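Local coordinates for O-methyltransferase, SAM-dependent (Legionella pneumophila subsp. pneumophila, PDB 3R3H), which probably transfers a methyl group from S-adenosylmethionine to an oxygen atom of an acceptor molecule, at residues L39-A49 with T69-A77; K163-D174 with L207-Q218. One frame throughout, in Å; residues are numbered along the deposited sequence.

Interaction 1: residues L39-A49 with T69-A77; sequences LANMQVAPEQA and TFTGYSALA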
# COMPACT_ATOMS: atom_id res chain seq x y z
N LEU A 39 14.51 -0.25 -21.44
CA LEU A 39 14.58 0.35 -20.10
C LEU A 39 13.19 0.38 -19.44
O LEU A 39 13.08 0.29 -18.22
CB LEU A 39 15.11 1.80 -20.20
CG LEU A 39 16.30 2.28 -19.37
CD1 LEU A 39 16.40 3.79 -19.53
CD2 LEU A 39 16.15 1.92 -17.90
N ALA A 40 12.15 0.52 -20.26
CA ALA A 40 10.77 0.58 -19.79
C ALA A 40 10.38 -0.55 -18.82
O ALA A 40 9.46 -0.39 -18.00
CB ALA A 40 9.82 0.59 -20.99
N ASN A 41 11.08 -1.68 -18.91
CA ASN A 41 10.83 -2.84 -18.06
C ASN A 41 11.28 -2.62 -16.61
O ASN A 41 10.57 -3.02 -15.69
CB ASN A 41 11.54 -4.09 -18.61
CG ASN A 41 10.87 -4.65 -19.85
OD1 ASN A 41 9.66 -4.91 -19.87
ND2 ASN A 41 11.66 -4.85 -20.91
N MET A 42 12.44 -2.01 -16.42
CA MET A 42 12.94 -1.74 -15.07
C MET A 42 12.13 -0.60 -14.45
O MET A 42 12.30 -0.26 -13.27
CB MET A 42 14.42 -1.34 -15.08
CG MET A 42 15.11 -1.33 -16.44
SD MET A 42 16.20 -2.75 -16.70
CE MET A 42 17.76 -2.15 -16.07
N GLN A 43 11.25 -0.03 -15.25
CA GLN A 43 10.43 1.09 -14.82
C GLN A 43 9.21 0.71 -14.00
O GLN A 43 8.49 -0.24 -14.32
CB GLN A 43 10.02 1.91 -16.04
CG GLN A 43 10.74 3.24 -16.17
CD GLN A 43 12.17 3.22 -15.63
OE1 GLN A 43 13.00 2.39 -16.02
NE2 GLN A 43 12.47 4.16 -14.73
N VAL A 44 9.00 1.46 -12.92
CA VAL A 44 7.89 1.23 -12.02
C VAL A 44 6.61 1.29 -12.88
O VAL A 44 6.59 1.96 -13.91
CB VAL A 44 7.91 2.30 -10.85
CG1 VAL A 44 7.24 3.59 -11.27
CG2 VAL A 44 7.27 1.74 -9.61
N ALA A 45 5.57 0.56 -12.48
CA ALA A 45 4.33 0.55 -13.24
C ALA A 45 3.52 1.78 -12.90
O ALA A 45 3.61 2.31 -11.79
CB ALA A 45 3.54 -0.70 -12.94
N PRO A 46 2.69 2.24 -13.85
CA PRO A 46 1.83 3.42 -13.69
C PRO A 46 1.14 3.55 -12.34
O PRO A 46 1.17 4.63 -11.75
CB PRO A 46 0.82 3.25 -14.82
CG PRO A 46 1.65 2.65 -15.90
CD PRO A 46 2.47 1.61 -15.17
N GLU A 47 0.52 2.47 -11.87
CA GLU A 47 -0.19 2.49 -10.58
C GLU A 47 0.74 2.28 -9.40
O GLU A 47 0.40 2.62 -8.25
CB GLU A 47 -1.30 1.43 -10.57
CG GLU A 47 -1.24 0.46 -11.71
CD GLU A 47 -0.05 -0.45 -11.64
OE1 GLU A 47 0.26 -1.14 -12.64
OE2 GLU A 47 0.59 -0.47 -10.58
N GLN A 48 1.92 1.74 -9.69
CA GLN A 48 2.92 1.51 -8.66
C GLN A 48 3.38 2.88 -8.25
O GLN A 48 3.58 3.15 -7.06
CB GLN A 48 4.10 0.73 -9.23
CG GLN A 48 4.29 -0.62 -8.58
CD GLN A 48 3.05 -1.48 -8.76
OE1 GLN A 48 2.82 -2.03 -9.84
NE2 GLN A 48 2.24 -1.59 -7.71
N ALA A 49 3.54 3.74 -9.25
CA ALA A 49 3.99 5.10 -9.04
C ALA A 49 2.90 5.92 -8.39
O ALA A 49 3.16 6.76 -7.54
CB ALA A 49 4.40 5.70 -10.37
N THR A 69 17.73 2.20 -12.27
CA THR A 69 18.09 2.47 -13.66
C THR A 69 16.76 3.02 -14.19
O THR A 69 15.80 2.28 -14.48
CB THR A 69 18.52 1.18 -14.39
OG1 THR A 69 17.39 0.32 -14.58
CG2 THR A 69 19.57 0.43 -13.57
N PHE A 70 16.73 4.35 -14.31
CA PHE A 70 15.54 5.09 -14.70
C PHE A 70 15.42 5.75 -16.05
O PHE A 70 16.41 6.04 -16.74
CB PHE A 70 15.29 6.18 -13.67
CG PHE A 70 15.25 5.70 -12.26
CD1 PHE A 70 14.31 4.75 -11.85
CD2 PHE A 70 16.10 6.26 -11.30
CE1 PHE A 70 14.20 4.38 -10.52
CE2 PHE A 70 16.01 5.90 -9.96
CZ PHE A 70 15.05 4.95 -9.56
N THR A 71 14.15 6.00 -16.40
CA THR A 71 13.78 6.73 -17.61
C THR A 71 13.47 8.15 -17.09
O THR A 71 13.53 9.13 -17.85
CB THR A 71 12.49 6.15 -18.28
OG1 THR A 71 11.42 6.05 -17.32
CG2 THR A 71 12.78 4.79 -18.91
N GLY A 72 13.18 8.25 -15.79
CA GLY A 72 12.88 9.53 -15.18
C GLY A 72 11.40 9.67 -14.90
O GLY A 72 10.94 10.74 -14.50
N TYR A 73 10.66 8.58 -15.10
CA TYR A 73 9.21 8.52 -14.89
C TYR A 73 8.83 8.52 -13.41
O TYR A 73 7.97 9.32 -12.98
CB TYR A 73 8.64 7.26 -15.56
CG TYR A 73 7.15 7.06 -15.41
CD1 TYR A 73 6.60 6.58 -14.21
CD2 TYR A 73 6.28 7.36 -16.45
CE1 TYR A 73 5.21 6.40 -14.07
CE2 TYR A 73 4.89 7.19 -16.32
CZ TYR A 73 4.37 6.72 -15.13
OH TYR A 73 3.01 6.58 -15.02
N SER A 74 9.45 7.65 -12.61
CA SER A 74 9.14 7.60 -11.19
C SER A 74 9.59 8.86 -10.46
O SER A 74 9.01 9.25 -9.45
CB SER A 74 9.77 6.34 -10.54
OG SER A 74 11.11 6.14 -10.96
N ALA A 75 10.63 9.51 -10.98
CA ALA A 75 11.15 10.74 -10.37
C ALA A 75 10.15 11.89 -10.59
O ALA A 75 9.98 12.77 -9.73
CB ALA A 75 12.51 11.10 -10.99
N LEU A 76 9.50 11.87 -11.76
CA LEU A 76 8.53 12.89 -12.12
C LEU A 76 7.29 12.72 -11.27
O LEU A 76 6.84 13.67 -10.60
CB LEU A 76 8.18 12.75 -13.59
CG LEU A 76 7.13 13.72 -14.13
CD1 LEU A 76 7.60 15.16 -13.93
CD2 LEU A 76 6.91 13.43 -15.61
N ALA A 77 6.74 11.51 -11.29
CA ALA A 77 5.53 11.18 -10.52
C ALA A 77 5.72 11.57 -9.07
O ALA A 77 4.82 12.12 -8.45
CB ALA A 77 5.24 9.68 -10.61

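Interaction 2: residues K163-D174 with L207-Q218; sequences KGLIAIDNIFWD and LLAIADGMFLVQ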
# COMPACT_ATOMS: atom_id res chain seq x y z
N LYS A 163 9.77 9.09 11.07
CA LYS A 163 8.42 8.85 10.60
C LYS A 163 8.45 8.50 9.10
O LYS A 163 7.44 8.11 8.53
CB LYS A 163 7.57 10.09 10.85
CG LYS A 163 7.60 10.56 12.29
CD LYS A 163 6.20 10.64 12.85
CE LYS A 163 6.21 11.21 14.25
NZ LYS A 163 4.82 11.36 14.73
N GLY A 164 9.63 8.62 8.48
CA GLY A 164 9.77 8.31 7.07
C GLY A 164 9.54 6.86 6.72
O GLY A 164 9.45 6.01 7.60
N LEU A 165 9.46 6.56 5.43
CA LEU A 165 9.22 5.20 4.96
C LEU A 165 10.19 4.79 3.86
O LEU A 165 10.70 5.63 3.14
CB LEU A 165 7.79 5.09 4.42
CG LEU A 165 7.37 3.72 3.87
CD1 LEU A 165 7.08 2.79 5.04
CD2 LEU A 165 6.15 3.88 3.01
N ILE A 166 10.45 3.48 3.75
CA ILE A 166 11.34 2.92 2.73
C ILE A 166 10.60 1.83 1.95
O ILE A 166 9.94 0.97 2.53
CB ILE A 166 12.61 2.28 3.34
CG1 ILE A 166 13.39 3.32 4.15
CG2 ILE A 166 13.49 1.71 2.23
CD1 ILE A 166 14.48 2.73 5.02
N ALA A 167 10.71 1.88 0.62
CA ALA A 167 10.07 0.91 -0.26
C ALA A 167 11.20 0.24 -1.03
O ALA A 167 12.12 0.91 -1.50
CB ALA A 167 9.12 1.60 -1.22
N ILE A 168 11.13 -1.09 -1.15
CA ILE A 168 12.15 -1.85 -1.86
C ILE A 168 11.44 -2.73 -2.88
O ILE A 168 10.53 -3.48 -2.54
CB ILE A 168 12.99 -2.72 -0.91
CG1 ILE A 168 13.69 -1.87 0.15
CG2 ILE A 168 14.06 -3.43 -1.69
CD1 ILE A 168 12.89 -1.63 1.41
N ASP A 169 11.87 -2.64 -4.14
CA ASP A 169 11.23 -3.41 -5.21
C ASP A 169 11.88 -4.77 -5.50
O ASP A 169 13.00 -5.04 -5.06
CB ASP A 169 11.21 -2.57 -6.49
CG ASP A 169 10.11 -2.99 -7.45
OD1 ASP A 169 10.22 -2.65 -8.65
OD2 ASP A 169 9.12 -3.65 -7.01
N ASN A 170 11.15 -5.60 -6.25
CA ASN A 170 11.57 -6.94 -6.65
C ASN A 170 11.89 -7.87 -5.47
O ASN A 170 12.94 -8.52 -5.46
CB ASN A 170 12.80 -6.88 -7.57
CG ASN A 170 12.65 -5.89 -8.69
OD1 ASN A 170 13.19 -4.79 -8.62
ND2 ASN A 170 11.91 -6.26 -9.73
N ILE A 171 11.00 -7.93 -4.49
CA ILE A 171 11.22 -8.78 -3.32
C ILE A 171 11.17 -10.25 -3.77
O ILE A 171 11.95 -11.10 -3.31
CB ILE A 171 10.17 -8.47 -2.22
CG1 ILE A 171 10.35 -7.02 -1.76
CG2 ILE A 171 10.37 -9.38 -1.04
CD1 ILE A 171 11.77 -6.65 -1.41
N PHE A 172 10.26 -10.55 -4.68
CA PHE A 172 10.17 -11.88 -5.25
C PHE A 172 10.84 -11.62 -6.60
O PHE A 172 10.23 -11.02 -7.48
CB PHE A 172 8.72 -12.29 -5.47
CG PHE A 172 7.77 -11.87 -4.36
CD1 PHE A 172 8.10 -12.07 -3.01
CD2 PHE A 172 6.54 -11.30 -4.67
CE1 PHE A 172 7.21 -11.70 -2.00
CE2 PHE A 172 5.65 -10.93 -3.67
CZ PHE A 172 5.98 -11.14 -2.34
N TRP A 173 12.09 -12.02 -6.77
CA TRP A 173 12.79 -11.77 -8.03
C TRP A 173 12.17 -12.59 -9.17
O TRP A 173 12.86 -13.38 -9.82
CB TRP A 173 14.27 -12.12 -7.83
CG TRP A 173 15.24 -11.64 -8.88
CD1 TRP A 173 16.40 -12.27 -9.24
CD2 TRP A 173 15.22 -10.40 -9.62
NE1 TRP A 173 17.09 -11.51 -10.15
CE2 TRP A 173 16.39 -10.35 -10.40
CE3 TRP A 173 14.31 -9.32 -9.69
CZ2 TRP A 173 16.70 -9.28 -11.24
CZ3 TRP A 173 14.62 -8.25 -10.53
CH2 TRP A 173 15.81 -8.25 -11.29
N ASP A 174 10.88 -12.39 -9.42
CA ASP A 174 10.15 -13.08 -10.47
C ASP A 174 9.82 -14.51 -10.05
O ASP A 174 9.38 -15.33 -10.85
CB ASP A 174 10.94 -13.09 -11.77
CG ASP A 174 10.17 -13.70 -12.94
OD1 ASP A 174 9.00 -13.31 -13.17
OD2 ASP A 174 10.73 -14.56 -13.64
N LEU A 207 4.73 -6.41 3.40
CA LEU A 207 5.09 -6.72 2.03
C LEU A 207 3.85 -6.85 1.15
O LEU A 207 2.95 -7.62 1.46
CB LEU A 207 5.91 -8.02 2.01
CG LEU A 207 6.26 -8.77 0.73
CD1 LEU A 207 7.13 -7.95 -0.21
CD2 LEU A 207 6.99 -10.04 1.15
N LEU A 208 3.81 -6.09 0.06
CA LEU A 208 2.69 -6.13 -0.88
C LEU A 208 3.01 -6.98 -2.10
O LEU A 208 4.07 -6.85 -2.70
CB LEU A 208 2.32 -4.72 -1.36
CG LEU A 208 1.76 -3.64 -0.43
CD1 LEU A 208 0.47 -4.14 0.20
CD2 LEU A 208 2.79 -3.26 0.62
N ALA A 209 2.07 -7.84 -2.48
CA ALA A 209 2.25 -8.68 -3.64
C ALA A 209 1.64 -7.94 -4.84
O ALA A 209 0.70 -8.42 -5.49
CB ALA A 209 1.55 -10.03 -3.43
N ILE A 210 2.19 -6.76 -5.13
CA ILE A 210 1.68 -5.94 -6.21
C ILE A 210 2.61 -5.84 -7.42
O ILE A 210 2.18 -5.97 -8.57
CB ILE A 210 1.37 -4.50 -5.73
CG1 ILE A 210 2.49 -4.02 -4.82
CG2 ILE A 210 0.02 -4.46 -5.05
CD1 ILE A 210 2.32 -2.58 -4.37
N ALA A 211 3.88 -5.58 -7.15
CA ALA A 211 4.84 -5.44 -8.24
C ALA A 211 5.54 -6.78 -8.42
O ALA A 211 4.92 -7.77 -8.82
CB ALA A 211 5.86 -4.34 -7.89
N ASP A 212 6.84 -6.79 -8.15
CA ASP A 212 7.62 -8.01 -8.19
C ASP A 212 7.77 -8.21 -6.69
O ASP A 212 8.74 -8.79 -6.22
CB ASP A 212 9.00 -7.77 -8.80
CG ASP A 212 9.60 -9.03 -9.37
OD1 ASP A 212 10.84 -9.08 -9.59
OD2 ASP A 212 8.82 -9.98 -9.62
N GLY A 213 6.79 -7.68 -5.96
CA GLY A 213 6.80 -7.74 -4.52
C GLY A 213 7.40 -6.43 -4.05
O GLY A 213 8.48 -6.04 -4.51
N MET A 214 6.70 -5.73 -3.17
CA MET A 214 7.20 -4.45 -2.65
C MET A 214 7.16 -4.45 -1.12
O MET A 214 6.12 -4.68 -0.50
CB MET A 214 6.37 -3.29 -3.21
CG MET A 214 6.92 -1.90 -2.86
SD MET A 214 6.10 -0.52 -3.70
CE MET A 214 7.10 -0.44 -5.25
N PHE A 215 8.32 -4.22 -0.53
CA PHE A 215 8.46 -4.21 0.92
C PHE A 215 8.37 -2.79 1.45
O PHE A 215 9.02 -1.89 0.93
CB PHE A 215 9.83 -4.77 1.30
CG PHE A 215 9.79 -6.05 2.11
CD1 PHE A 215 8.89 -6.21 3.17
CD2 PHE A 215 10.72 -7.06 1.87
CE1 PHE A 215 8.92 -7.36 3.97
CE2 PHE A 215 10.76 -8.21 2.67
CZ PHE A 215 9.86 -8.36 3.72
N LEU A 216 7.54 -2.58 2.47
CA LEU A 216 7.42 -1.27 3.08
C LEU A 216 7.95 -1.38 4.51
O LEU A 216 7.37 -2.09 5.34
CB LEU A 216 5.97 -0.81 3.12
CG LEU A 216 5.29 -0.55 1.78
CD1 LEU A 216 3.87 -0.08 2.01
CD2 LEU A 216 6.08 0.49 1.00
N VAL A 217 9.06 -0.72 4.81
CA VAL A 217 9.62 -0.81 6.15
C VAL A 217 9.68 0.58 6.76
O VAL A 217 9.95 1.56 6.08
CB VAL A 217 11.04 -1.43 6.15
CG1 VAL A 217 11.12 -2.60 5.18
CG2 VAL A 217 12.07 -0.37 5.83
N GLN A 218 9.43 0.65 8.06
CA GLN A 218 9.47 1.93 8.76
C GLN A 218 10.16 1.78 10.11
O GLN A 218 9.83 0.88 10.89
CB GLN A 218 8.05 2.44 8.97
CG GLN A 218 7.97 3.76 9.69
CD GLN A 218 6.55 4.16 9.98
OE1 GLN A 218 5.85 3.51 10.77
NE2 GLN A 218 6.10 5.24 9.34

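Interaction 1: residues L39-A49 with T69-A77
Leu39, Met42 and Gln43 pack against Thr69, Phe70 and Thr71 in the glycine-rich loop of motif I, which follows strand 63-68 in this Rossmann-like methyltransferase fold. In class I relatives this loop cradles S-adenosylmethionine, and it probably does so here. Leu39 spreads its two methyls along the loop: CD2 reaches Thr69 O at 3.5 Å, while CD1 lies 3.8 Å from Thr71 CG2. Met42 crosses Thr69 at about a right angle, its CG 3.4 Å from Thr69 OG1. The side chain of Gln43 slides past that of Thr71 in the opposite sense and carries its amide group in among the backbone of Thr69 to Thr71, with CG 3.8 Å from Thr71 CG2. Farther along, Gly72 occupies the N-cap position of helix 73-80 with a positive phi of 106°, and the first turn of that helix faces the start of helix 46-59. Val44 CG1 meets Ser74 CB at 3.8 Å; the hydroxyl of Ser74 is bonded to Glu66. With CG anti to its backbone N (chi1 179°), Tyr73 extends its ring toward helix 46-59, so that OH comes 3.6 Å from Pro46 CA while hydrogen-bonding to Glu23. Ala49 packs between the two helices: its CB lies at the edge of the Tyr73 ring, in its plane, 3.9 Å from CE1, and 4.1 Å from Ala77 CB.

Interaction 2: residues K163-D174 with L207-Q218
The Phe215 ring receives Ile171 CD1 at its edge, 3.5 Å from CD2, and Leu207 CD1 over one face, offset toward the rim. Leu207 also touches Phe172: its CD2 approaches CE1 obliquely at 3.6 Å; Ala209 CA lies at that ring's edge near CE2, and Leu6 of the second subunit also packs on this phenylalanine. Gly213, which has no side chain, lets its CA come 3.5 Å from Phe172 CE2. At the edge of the Trp173 indole, in its plane, sits Asn170 ND2. The antiparallel pairing of strands 164-169 and 214-219 joins the parallel part of the methyltransferase sheet to its terminal hairpin. Ile166 with Val217 and Ile168 with Phe215 are hydrogen-bonded pairs whose side chains share one face; those of Ala167 and Leu216, a non-hydrogen-bonded pair, meet on the other, CB to CD2 3.9 Å. Beyond the strand, Phe172 N bonds Asp212 O at 2.8 Å, and Ile171 N reaches Gly213 O at 3.2 Å from above the carbonyl plane. Asn170 ND2 donates to Asp212 OD1 at 3.0 Å, though this carboxylate sits too close to Phe172 O in the model, so its exact orientation is doubtful. Lys146 bonds Asn170 OD1; the two bonds would restrain the amide's rotation. Asp169 and Asn170, with Asp143 close by, resemble the metal site of cation-dependent relatives; if a metal binds here, Asp212 could serve as a second-shell residue for Asn170.

Overall arrangement
Interactions 1 and 2 sit within one sheet-centred fold, their centres about 15 Å apart. Strand 63-68, which leads into the loop of interaction 1, is separated from strand 164-169 of interaction 2 by strand 137-143 alone, and all three run parallel, so the loops after them open at the same edge of the sheet. In relatives that edge holds the cofactor beside the metal and acceptor, which makes residues 69-72 and 169-170 likely neighbours of a shared active-site cleft. The two contacts also touch directly: Gln48 of helix 46-59 packs on the loop between the hairpin strands, its CD 4.1 Å from Ala211 CB. Ile210 in that loop also meets Ile210 of the second subunit.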